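Local coordinates for SCO family protein (Aquifex aeolicus, PDB 3ME7) that probably binds copper and takes part in electron transfer as a membrane-attached SCO1/2-family protein, of which this is the thioredoxin-like domain, at residues A[13-16]-A[17-21]; A[147-150]-A[151-154]. All coordinates share one frame; numbering follows the deposited sequence.

Contact 1 of 2, residues A[13-16]-A[17-21]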
ATOM      1  N   LEU A  13      -4.444   6.521  -9.996  1.00  8.82           N
ATOM      2  CA  LEU A  13      -5.212   6.200  -8.800  1.00  9.08           C
ATOM      3  C   LEU A  13      -6.196   7.325  -8.514  1.00  9.39           C
ATOM      4  O   LEU A  13      -6.004   8.462  -8.956  1.00  9.19           O
ATOM      5  CB  LEU A  13      -4.254   6.020  -7.614  1.00 10.20           C
ATOM      6  CG  LEU A  13      -3.154   4.974  -7.810  1.00 11.15           C
ATOM      7  CD1 LEU A  13      -2.094   5.155  -6.681  1.00 11.45           C
ATOM      8  CD2 LEU A  13      -3.711   3.581  -7.837  1.00 11.72           C
ATOM      9  N   VAL A  14      -7.255   7.008  -7.780  1.00  8.33           N
ATOM     10  CA  VAL A  14      -8.268   7.976  -7.370  1.00  8.53           C
ATOM     11  C   VAL A  14      -8.462   7.767  -5.868  1.00  8.99           C
ATOM     12  O   VAL A  14      -8.781   6.635  -5.422  1.00  8.37           O
ATOM     13  CB  VAL A  14      -9.602   7.755  -8.108  1.00  8.50           C
ATOM     14  CG1 VAL A  14     -10.566   8.904  -7.833  1.00 11.20           C
ATOM     15  CG2 VAL A  14      -9.371   7.612  -9.617  1.00 10.89           C
ATOM     16  N   ASP A  15      -8.231   8.829  -5.090  1.00  9.76           N
ATOM     17  CA  ASP A  15      -8.415   8.735  -3.645  1.00  9.83           C
ATOM     18  C   ASP A  15      -9.888   8.806  -3.237  1.00 10.29           C
ATOM     19  O   ASP A  15     -10.763   8.987  -4.076  1.00  9.21           O
ATOM     20  CB  ASP A  15      -7.526   9.727  -2.869  1.00  9.91           C
ATOM     21  CG  ASP A  15      -8.010  11.141  -2.939  1.00  9.50           C
ATOM     22  OD1 ASP A  15      -9.163  11.373  -3.331  1.00 10.57           O
ATOM     23  OD2 ASP A  15      -7.209  12.020  -2.541  1.00 10.71           O
ATOM     24  N   SER A  16     -10.153   8.640  -1.943  1.00 10.88           N
ATOM     25  CA  SER A  16     -11.528   8.516  -1.461  1.00 11.15           C
ATOM     26  C   SER A  16     -12.302   9.829  -1.533  1.00 12.65           C
ATOM     27  O   SER A  16     -13.514   9.846  -1.305  1.00 14.00           O
ATOM     28  CB  SER A  16     -11.540   7.983  -0.027  1.00 11.58           C
ATOM     29  OG  SER A  16     -10.736   8.798   0.812  1.00 12.30           O
ATOM     30  N   TYR A  17     -11.606  10.920  -1.837  1.00 13.24           N
ATOM     31  CA  TYR A  17     -12.258  12.213  -2.086  1.00 14.06           C
ATOM     32  C   TYR A  17     -12.533  12.466  -3.561  1.00 13.84           C
ATOM     33  O   TYR A  17     -13.110  13.498  -3.925  1.00 14.08           O
ATOM     34  CB  TYR A  17     -11.423  13.363  -1.518  1.00 15.52           C
ATOM     35  CG  TYR A  17     -11.210  13.258  -0.035  1.00 20.60           C
ATOM     36  CD1 TYR A  17     -12.134  13.792   0.860  1.00 16.69           C
ATOM     37  CD2 TYR A  17     -10.095  12.597   0.478  1.00 16.85           C
ATOM     38  CE1 TYR A  17     -11.942  13.686   2.236  1.00 20.78           C
ATOM     39  CE2 TYR A  17      -9.896  12.480   1.852  1.00 20.88           C
ATOM     40  CZ  TYR A  17     -10.823  13.022   2.722  1.00 17.12           C
ATOM     41  OH  TYR A  17     -10.633  12.907   4.077  1.00 21.20           O
ATOM     42  N   GLY A  18     -12.111  11.528  -4.405  1.00 12.94           N
ATOM     43  CA  GLY A  18     -12.271  11.648  -5.850  1.00 12.96           C
ATOM     44  C   GLY A  18     -11.111  12.365  -6.529  1.00 12.92           C
ATOM     45  O   GLY A  18     -11.174  12.644  -7.727  1.00 13.64           O
ATOM     46  N   ASN A  19     -10.055  12.661  -5.775  1.00 12.06           N
ATOM     47  CA  ASN A  19      -8.850  13.262  -6.367  1.00 12.22           C
ATOM     48  C   ASN A  19      -8.063  12.262  -7.185  1.00 11.63           C
ATOM     49  O   ASN A  19      -7.620  11.238  -6.672  1.00 11.39           O
ATOM     50  CB  ASN A  19      -7.919  13.835  -5.297  1.00 13.00           C
ATOM     51  CG  ASN A  19      -8.582  14.892  -4.449  1.00 15.14           C
ATOM     52  OD1 ASN A  19      -9.148  15.861  -4.971  1.00 14.47           O
ATOM     53  ND2 ASN A  19      -8.516  14.721  -3.129  1.00 14.09           N
ATOM     54  N   GLU A  20      -7.874  12.575  -8.456  1.00 12.03           N
ATOM     55  CA  GLU A  20      -7.128  11.700  -9.346  1.00 12.37           C
ATOM     56  C   GLU A  20      -5.658  12.107  -9.398  1.00 12.53           C
ATOM     57  O   GLU A  20      -5.334  13.297  -9.459  1.00 13.11           O
ATOM     58  CB  GLU A  20      -7.718  11.820 -10.740  1.00 13.86           C
ATOM     59  CG  GLU A  20      -7.839  10.555 -11.452  1.00 20.89           C
ATOM     60  CD  GLU A  20      -8.721  10.692 -12.662  1.00 14.78           C
ATOM     61  OE1 GLU A  20      -9.964  10.656 -12.532  1.00 20.52           O
ATOM     62  OE2 GLU A  20      -8.143  10.847 -13.730  1.00 20.47           O
ATOM     63  N   PHE A  21      -4.772  11.122  -9.386  1.00 11.80           N
ATOM     64  CA  PHE A  21      -3.335  11.379  -9.479  1.00 11.86           C
ATOM     65  C   PHE A  21      -2.615  10.168 -10.058  1.00 11.96           C
ATOM     66  O   PHE A  21      -3.166   9.056 -10.112  1.00 12.78           O
ATOM     67  CB  PHE A  21      -2.749  11.751  -8.103  1.00 11.60           C
ATOM     68  CG  PHE A  21      -2.792  10.627  -7.082  1.00 11.13           C
ATOM     69  CD1 PHE A  21      -3.960  10.360  -6.346  1.00 11.71           C
ATOM     70  CD2 PHE A  21      -1.659   9.860  -6.824  1.00 10.86           C
ATOM     71  CE1 PHE A  21      -3.998   9.326  -5.401  1.00 12.32           C
ATOM     72  CE2 PHE A  21      -1.677   8.829  -5.873  1.00 11.55           C
ATOM     73  CZ  PHE A  21      -2.862   8.560  -5.162  1.00 10.92           C
TER

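Contact 2 of 2, residues A[147-150]-A[151-154]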
ATOM      1  N   ASN A 147       0.419  -9.645  11.534  1.00 20.38           N
ATOM      2  CA  ASN A 147       0.903  -9.425  12.902  1.00 22.28           C
ATOM      3  C   ASN A 147       2.245  -8.701  12.851  1.00 22.06           C
ATOM      4  O   ASN A 147       3.285  -9.318  13.067  1.00 23.09           O
ATOM      5  CB  ASN A 147       1.054 -10.775  13.646  1.00 23.69           C
ATOM      6  CG  ASN A 147      -0.263 -11.556  13.758  1.00 36.57           C
ATOM      7  OD1 ASN A 147      -1.285 -11.015  14.187  1.00 25.65           O
ATOM      8  ND2 ASN A 147      -0.232 -12.846  13.394  1.00 24.41           N
ATOM      9  N   TYR A 148       2.211  -7.403  12.546  1.00 21.10           N
ATOM     10  CA  TYR A 148       3.430  -6.647  12.210  1.00 20.95           C
ATOM     11  C   TYR A 148       4.259  -6.293  13.427  1.00 21.77           C
ATOM     12  O   TYR A 148       3.718  -6.000  14.506  1.00 23.07           O
ATOM     13  CB  TYR A 148       3.099  -5.386  11.393  1.00 20.76           C
ATOM     14  CG  TYR A 148       2.284  -5.668  10.153  1.00 24.31           C
ATOM     15  CD1 TYR A 148       2.623  -6.720   9.303  1.00 20.13           C
ATOM     16  CD2 TYR A 148       1.184  -4.877   9.813  1.00 20.27           C
ATOM     17  CE1 TYR A 148       1.879  -6.991   8.173  1.00 24.22           C
ATOM     18  CE2 TYR A 148       0.424  -5.150   8.682  1.00 24.35           C
ATOM     19  CZ  TYR A 148       0.779  -6.194   7.863  1.00 20.04           C
ATOM     20  OH  TYR A 148       0.034  -6.477   6.747  1.00 24.33           O
ATOM     21  N   ASN A 149       5.579  -6.358  13.263  1.00 20.77           N
ATOM     22  CA  ASN A 149       6.467  -5.849  14.288  1.00 19.77           C
ATOM     23  C   ASN A 149       7.148  -4.563  13.839  1.00 17.59           C
ATOM     24  O   ASN A 149       7.301  -4.289  12.650  1.00 18.15           O
ATOM     25  CB  ASN A 149       7.450  -6.908  14.813  1.00 21.08           C
ATOM     26  CG  ASN A 149       8.434  -7.378  13.766  1.00 19.48           C
ATOM     27  OD1 ASN A 149       9.411  -6.696  13.457  1.00 22.22           O
ATOM     28  ND2 ASN A 149       8.207  -8.576  13.249  1.00 22.45           N
ATOM     29  N   TYR A 150       7.531  -3.764  14.824  1.00 14.87           N
ATOM     30  CA  TYR A 150       8.147  -2.481  14.595  1.00 12.30           C
ATOM     31  C   TYR A 150       9.459  -2.592  13.817  1.00 11.11           C
ATOM     32  O   TYR A 150       9.678  -1.850  12.846  1.00 11.28           O
ATOM     33  CB  TYR A 150       8.383  -1.820  15.956  1.00 11.15           C
ATOM     34  CG  TYR A 150       9.224  -0.561  15.925  1.00  8.94           C
ATOM     35  CD1 TYR A 150       8.716   0.643  15.431  1.00 10.08           C
ATOM     36  CD2 TYR A 150      10.534  -0.582  16.409  1.00 10.30           C
ATOM     37  CE1 TYR A 150       9.494   1.797  15.418  1.00 10.48           C
ATOM     38  CE2 TYR A 150      11.324   0.547  16.402  1.00  9.86           C
ATOM     39  CZ  TYR A 150      10.802   1.738  15.901  1.00  9.48           C
ATOM     40  OH  TYR A 150      11.577   2.875  15.889  1.00 11.15           O
ATOM     41  N   LEU A 151      10.326  -3.518  14.233  1.00 10.81           N
ATOM     42  CA  LEU A 151      11.650  -3.603  13.627  1.00 11.45           C
ATOM     43  C   LEU A 151      11.574  -3.834  12.121  1.00 11.43           C
ATOM     44  O   LEU A 151      12.303  -3.191  11.364  1.00 10.85           O
ATOM     45  CB  LEU A 151      12.528  -4.664  14.295  1.00 13.29           C
ATOM     46  CG  LEU A 151      14.000  -4.606  13.866  1.00 17.07           C
ATOM     47  CD1 LEU A 151      14.584  -3.225  14.148  1.00 14.33           C
ATOM     48  CD2 LEU A 151      14.821  -5.683  14.572  1.00 15.22           C
ATOM     49  N   GLU A 152      10.683  -4.727  11.703  1.00 11.07           N
ATOM     50  CA  GLU A 152      10.574  -5.025  10.260  1.00 11.07           C
ATOM     51  C   GLU A 152      10.202  -3.787   9.433  1.00 10.05           C
ATOM     52  O   GLU A 152      10.678  -3.633   8.304  1.00  9.91           O
ATOM     53  CB  GLU A 152       9.670  -6.233   9.957  1.00 12.63           C
ATOM     54  CG  GLU A 152       8.194  -6.089  10.312  1.00 15.64           C
ATOM     55  CD  GLU A 152       7.417  -7.398  10.156  1.00 15.20           C
ATOM     56  OE1 GLU A 152       6.319  -7.495  10.754  1.00 16.46           O
ATOM     57  OE2 GLU A 152       7.899  -8.307   9.436  1.00 16.06           O
ATOM     58  N   PHE A 153       9.363  -2.909   9.991  1.00  9.88           N
ATOM     59  CA  PHE A 153       8.994  -1.659   9.315  1.00  9.16           C
ATOM     60  C   PHE A 153      10.130  -0.642   9.306  1.00  9.09           C
ATOM     61  O   PHE A 153      10.380  -0.016   8.275  1.00  9.11           O
ATOM     62  CB  PHE A 153       7.711  -1.056   9.903  1.00 11.07           C
ATOM     63  CG  PHE A 153       6.478  -1.647   9.321  1.00 13.56           C
ATOM     64  CD1 PHE A 153       5.995  -2.872   9.778  1.00 12.66           C
ATOM     65  CD2 PHE A 153       5.839  -1.011   8.274  1.00 13.16           C
ATOM     66  CE1 PHE A 153       4.857  -3.433   9.198  1.00 13.95           C
ATOM     67  CE2 PHE A 153       4.682  -1.571   7.685  1.00 14.61           C
ATOM     68  CZ  PHE A 153       4.213  -2.778   8.150  1.00 13.33           C
ATOM     69  N   VAL A 154      10.808  -0.486  10.446  1.00  9.05           N
ATOM     70  CA  VAL A 154      12.009   0.360  10.493  1.00  8.72           C
ATOM     71  C   VAL A 154      13.021  -0.069   9.431  1.00  9.25           C
ATOM     72  O   VAL A 154      13.500   0.752   8.661  1.00  9.36           O
ATOM     73  CB  VAL A 154      12.645   0.374  11.892  1.00  9.29           C
ATOM     74  CG1 VAL A 154      14.026   0.994  11.863  1.00 10.17           C
ATOM     75  CG2 VAL A 154      11.744   1.124  12.863  1.00  9.94           C
TER
HETATM   76  O   HOH W   1       5.370  -9.906  11.415  1.00 25.41           O
HETATM   77  O   HOH W   2       9.066 -10.004  11.087  1.00 32.10           O

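Contact 1 of 2, residues A[13-16]-A[17-21]
With chi1 at 75°, Asp15 holds its carboxylate between its own backbone N and carbonyl carbon, turned in over the bend of a beta hairpin, where it meets Tyr17 and Asn19. Asp15 OD1 takes two backbone N-H groups, Tyr17 N and Asn19 N, each 2.9 Å away and arriving from opposite faces of the carboxylate. Asp15 OD2 offers its syn lone pair to Asn19 ND2 at 3.1 Å, the oxygen lying in the amide plane while the two flat groups stand 71° apart. The turn itself, Asp15 to Gly18, is type I, closed by Gly18 N to Asp15 O at 2.9 Å. Swapping in an alanine at Asp15 would probably leave the Tyr17 and Asn19 N-H groups without their shared acceptor and the Asn19 amide free to turn. Farther along, Leu13 and Phe21 form an antiparallel hydrogen-bonded pair, and Leu13 CB sits over one face of the Phe21 ring, 4.1 Å from its centroid. On the other sheet face Val14 CG2 meets Glu20 CG at 3.8 Å. The hairpin edges the main sheet: strand 12-15 runs beside strand 95-100, whose Val98 touches Leu13, Asp15 and Phe21, while helix 78-87 packs on Val14, Ser16 and Tyr17.

Contact 2 of 2, residues A[147-150]-A[151-154]
Between Tyr148 and Val154 the chain passes from an extended loop into the first turn of helix 150-160, where Val154 N donates to Tyr150 O at 3.0 Å. Asn149 is the N-cap. Asn149 OD1 accepts from Glu152 N at 2.9 Å, and Glu152 OE1 in return accepts from Asn149 N at 2.9 Å, on the anti side of the carboxylate, somewhat out of its plane. Glu152 can reach back because CG lies between its backbone N and carbonyl carbon (chi1 65°) and the chain is extended beyond it. These reciprocal bonds make a capping box, which satisfies the Glu152 N-H in the first turn and the N-H of the capping residue itself. The Asn149 amide and the Glu152 carboxylate lie stacked, their planes 7° apart; one water joins Asn149 ND2 to Glu152 OE2, and another joins Asn147 O to Glu152 OE1. On the inner side, Phe153 turns its edge toward the face of the Tyr148 ring in an offset edge-to-face pair, centroids 5.3 Å apart and planes at 67°. Phe153 CE1 also presses on Tyr148 CB at 3.4 Å. Leu51 of helix 43-52 and Ile143 of strand 139-144 pack against both side chains. Val154, one helical turn on from Tyr150, lays CG2 over a face of the Tyr150 ring, 3.5 Å from the centroid in a CH-pi contact, with Leu58 touching both side chains.

How the contacts relate
Contact 1 and contact 2 lie on opposite sides of the chain's centre, their own centres about 28 Å apart and their nearest atoms about 17 Å apart, so they do not touch. They lie at opposite edges of the same seven-stranded sheet: 13-21 forms the hairpin whose strand 20-22 is outermost, while 147-154 follows the other outermost strand, 139-144, and starts the last helix. Only contact 2 comes near the predicted copper site. The Tyr148 side chain is about 9 Å from the side chains of Cys44 and His126, and Cys44 is disulfide-bonded to Cys40 in this structure.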